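Local structure of pngf-ii (Elizabethkingia meningoseptica, 4R4X) at residues A[457-462]-A[482-487]. The protein probably removes N-linked glycans from glycoproteins as a peptide:N-glycosidase of the PNGase F type. Numbering follows the deposited sequence.
Sequences WRTDCG and DLSRSN
The indole of W457 overlaps the carbonyl of R485 with one face, its benzo rim at R485 O, 3.3 Å from CE3. S486 OG, hydrogen-bonded to D435 O, meets the same ring at its edge, in plane, while S484 CB packs obliquely against CZ2. Although CB of W457 points away from 482-487, a chi1 of -163° that puts CG opposite the backbone N brings the ring back to that segment. Next to this overlap, R458 and R485 form a single antiparallel bridge, a hydrogen-bonded pair: R458 N donates to R485 O (3.0 Å) and R485 N to R458 O (3.2 Å). R485 O also accepts from N487 N across the inverse gamma turn centred on S486, so two amides grip this carbonyl. The bridge joins two parts of the long loop between strands 449-454 and 493-504 in the C-terminal PNGase F-like region, where C461 forms a disulfide with C489; C461 SG rests 3.4 Å from L483 O. R458, bent at chi2 and chi3, lays CG against N487 C and forms a side-on salt bridge with D460, NE to OD1 (2.9 Å) and NH2 to OD2. R485, buried, sends its guanidinium away from 457-462 to a salt bridge between NE and E436. A water accepts from W457 N and donates to N487 OD1, while N487 ND2 bonds T425 O.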
loop_
_atom_site.group_PDB
_atom_site.type_symbol
_atom_site.label_atom_id
_atom_site.label_comp_id
_atom_site.label_asym_id
_atom_site.label_seq_id
_atom_site.Cartn_x
_atom_site.Cartn_y
_atom_site.Cartn_z
ATOM N N TRP A 457 -19.834 -4.420 -14.533
ATOM C CA TRP A 457 -19.685 -5.754 -15.120
ATOM C C TRP A 457 -18.206 -6.117 -15.218
ATOM O O TRP A 457 -17.420 -5.293 -15.643
ATOM C CB TRP A 457 -20.336 -5.803 -16.516
ATOM C CG TRP A 457 -20.593 -7.211 -17.006
ATOM C CD1 TRP A 457 -20.031 -7.821 -18.095
ATOM C CD2 TRP A 457 -21.450 -8.176 -16.405
ATOM N NE1 TRP A 457 -20.509 -9.106 -18.226
ATOM C CE2 TRP A 457 -21.386 -9.349 -17.200
ATOM C CE3 TRP A 457 -22.310 -8.157 -15.304
ATOM C CZ2 TRP A 457 -22.109 -10.502 -16.889
ATOM C CZ3 TRP A 457 -23.025 -9.321 -14.990
ATOM C CH2 TRP A 457 -22.918 -10.467 -15.786
ATOM N N ARG A 458 -17.854 -7.333 -14.793
ATOM C CA ARG A 458 -16.469 -7.847 -14.860
ATOM C C ARG A 458 -16.464 -9.130 -15.694
ATOM O O ARG A 458 -17.230 -10.027 -15.419
ATOM C CB ARG A 458 -15.942 -8.212 -13.467
ATOM C CG ARG A 458 -15.745 -7.049 -12.489
ATOM C CD ARG A 458 -14.392 -6.398 -12.531
ATOM N NE ARG A 458 -13.276 -7.304 -12.228
ATOM C CZ ARG A 458 -12.713 -7.485 -11.037
ATOM N NH1 ARG A 458 -13.138 -6.851 -9.963
ATOM N NH2 ARG A 458 -11.716 -8.342 -10.931
ATOM N N THR A 459 -15.586 -9.197 -16.686
ATOM C CA THR A 459 -15.448 -10.323 -17.598
ATOM C C THR A 459 -14.053 -10.986 -17.546
ATOM O O THR A 459 -13.709 -11.812 -18.414
ATOM C CB THR A 459 -15.745 -9.848 -19.046
ATOM O OG1 THR A 459 -14.966 -8.687 -19.357
ATOM C CG2 THR A 459 -17.203 -9.500 -19.185
ATOM N N ASP A 460 -13.297 -10.690 -16.488
ATOM C CA ASP A 460 -11.902 -11.163 -16.321
ATOM C C ASP A 460 -11.749 -12.230 -15.241
ATOM O O ASP A 460 -10.613 -12.550 -14.838
ATOM C CB ASP A 460 -10.976 -9.987 -15.959
ATOM C CG ASP A 460 -11.397 -9.254 -14.664
ATOM O OD1 ASP A 460 -12.594 -8.969 -14.499
ATOM O OD2 ASP A 460 -10.521 -8.949 -13.824
ATOM N N CYS A 461 -12.868 -12.748 -14.723
ATOM C CA CYS A 461 -12.824 -13.573 -13.498
ATOM C C CYS A 461 -12.028 -14.866 -13.678
ATOM O O CYS A 461 -11.421 -15.346 -12.724
ATOM C CB CYS A 461 -14.228 -13.827 -12.930
ATOM S SG CYS A 461 -15.179 -12.307 -12.541
ATOM N N GLY A 462 -11.987 -15.388 -14.916
ATOM C CA GLY A 462 -11.223 -16.606 -15.251
ATOM C C GLY A 462 -9.734 -16.463 -15.008
ATOM O O GLY A 462 -9.052 -17.464 -14.843
ATOM N N ASP A 482 -14.719 -18.506 -12.535
ATOM C CA ASP A 482 -14.522 -18.029 -13.895
ATOM C C ASP A 482 -15.640 -17.099 -14.388
ATOM O O ASP A 482 -15.435 -16.365 -15.348
ATOM C CB ASP A 482 -14.511 -19.198 -14.891
ATOM C CG ASP A 482 -13.405 -20.238 -14.631
ATOM O OD1 ASP A 482 -12.354 -19.882 -14.039
ATOM O OD2 ASP A 482 -13.581 -21.396 -15.099
ATOM N N LEU A 483 -16.825 -17.182 -13.787
ATOM C CA LEU A 483 -18.001 -16.599 -14.377
ATOM C C LEU A 483 -18.034 -15.071 -14.247
ATOM O O LEU A 483 -17.614 -14.510 -13.227
ATOM C CB LEU A 483 -19.254 -17.190 -13.755
ATOM C CG LEU A 483 -19.397 -18.712 -13.804
ATOM C CD1 LEU A 483 -20.606 -19.072 -12.998
ATOM C CD2 LEU A 483 -19.535 -19.179 -15.244
ATOM N N SER A 484 -18.510 -14.425 -15.299
ATOM C CA SER A 484 -18.679 -12.977 -15.340
ATOM C C SER A 484 -19.776 -12.547 -14.351
ATOM O O SER A 484 -20.794 -13.236 -14.186
ATOM C CB SER A 484 -18.994 -12.522 -16.784
ATOM O OG SER A 484 -17.882 -12.734 -17.646
ATOM N N ARG A 485 -19.556 -11.420 -13.664
ATOM C CA ARG A 485 -20.391 -11.014 -12.551
ATOM C C ARG A 485 -20.592 -9.515 -12.522
ATOM O O ARG A 485 -19.855 -8.774 -13.173
ATOM C CB ARG A 485 -19.720 -11.423 -11.251
ATOM C CG ARG A 485 -19.831 -12.899 -10.928
ATOM C CD ARG A 485 -18.960 -13.201 -9.718
ATOM N NE ARG A 485 -19.185 -14.532 -9.201
ATOM C CZ ARG A 485 -18.540 -15.641 -9.573
ATOM N NH1 ARG A 485 -17.618 -15.633 -10.515
ATOM N NH2 ARG A 485 -18.852 -16.784 -8.989
ATOM N N SER A 486 -21.569 -9.080 -11.721
ATOM C CA SER A 486 -21.884 -7.662 -11.532
ATOM C C SER A 486 -20.873 -6.963 -10.633
ATOM O O SER A 486 -21.156 -6.614 -9.473
ATOM C CB SER A 486 -23.297 -7.503 -10.980
ATOM O OG SER A 486 -24.264 -7.847 -11.968
ATOM N N ASN A 487 -19.693 -6.784 -11.198
ATOM C CA ASN A 487 -18.641 -5.901 -10.704
ATOM C C ASN A 487 -17.758 -6.498 -9.628
ATOM O O ASN A 487 -17.076 -5.766 -8.897
ATOM C CB ASN A 487 -19.170 -4.537 -10.259
ATOM C CG ASN A 487 -18.198 -3.408 -10.562
ATOM O OD1 ASN A 487 -17.446 -3.473 -11.530
ATOM N ND2 ASN A 487 -18.223 -2.359 -9.748
HETATM O O HOH W 1 -17.703 -2.283 -14.119
HETATM O O HOH W 2 -15.479 -13.803 -16.539
HETATM O O HOH W 3 -11.400 -18.271 -11.968
HETATM O O HOH W 4 -10.064 -19.873 -15.475
#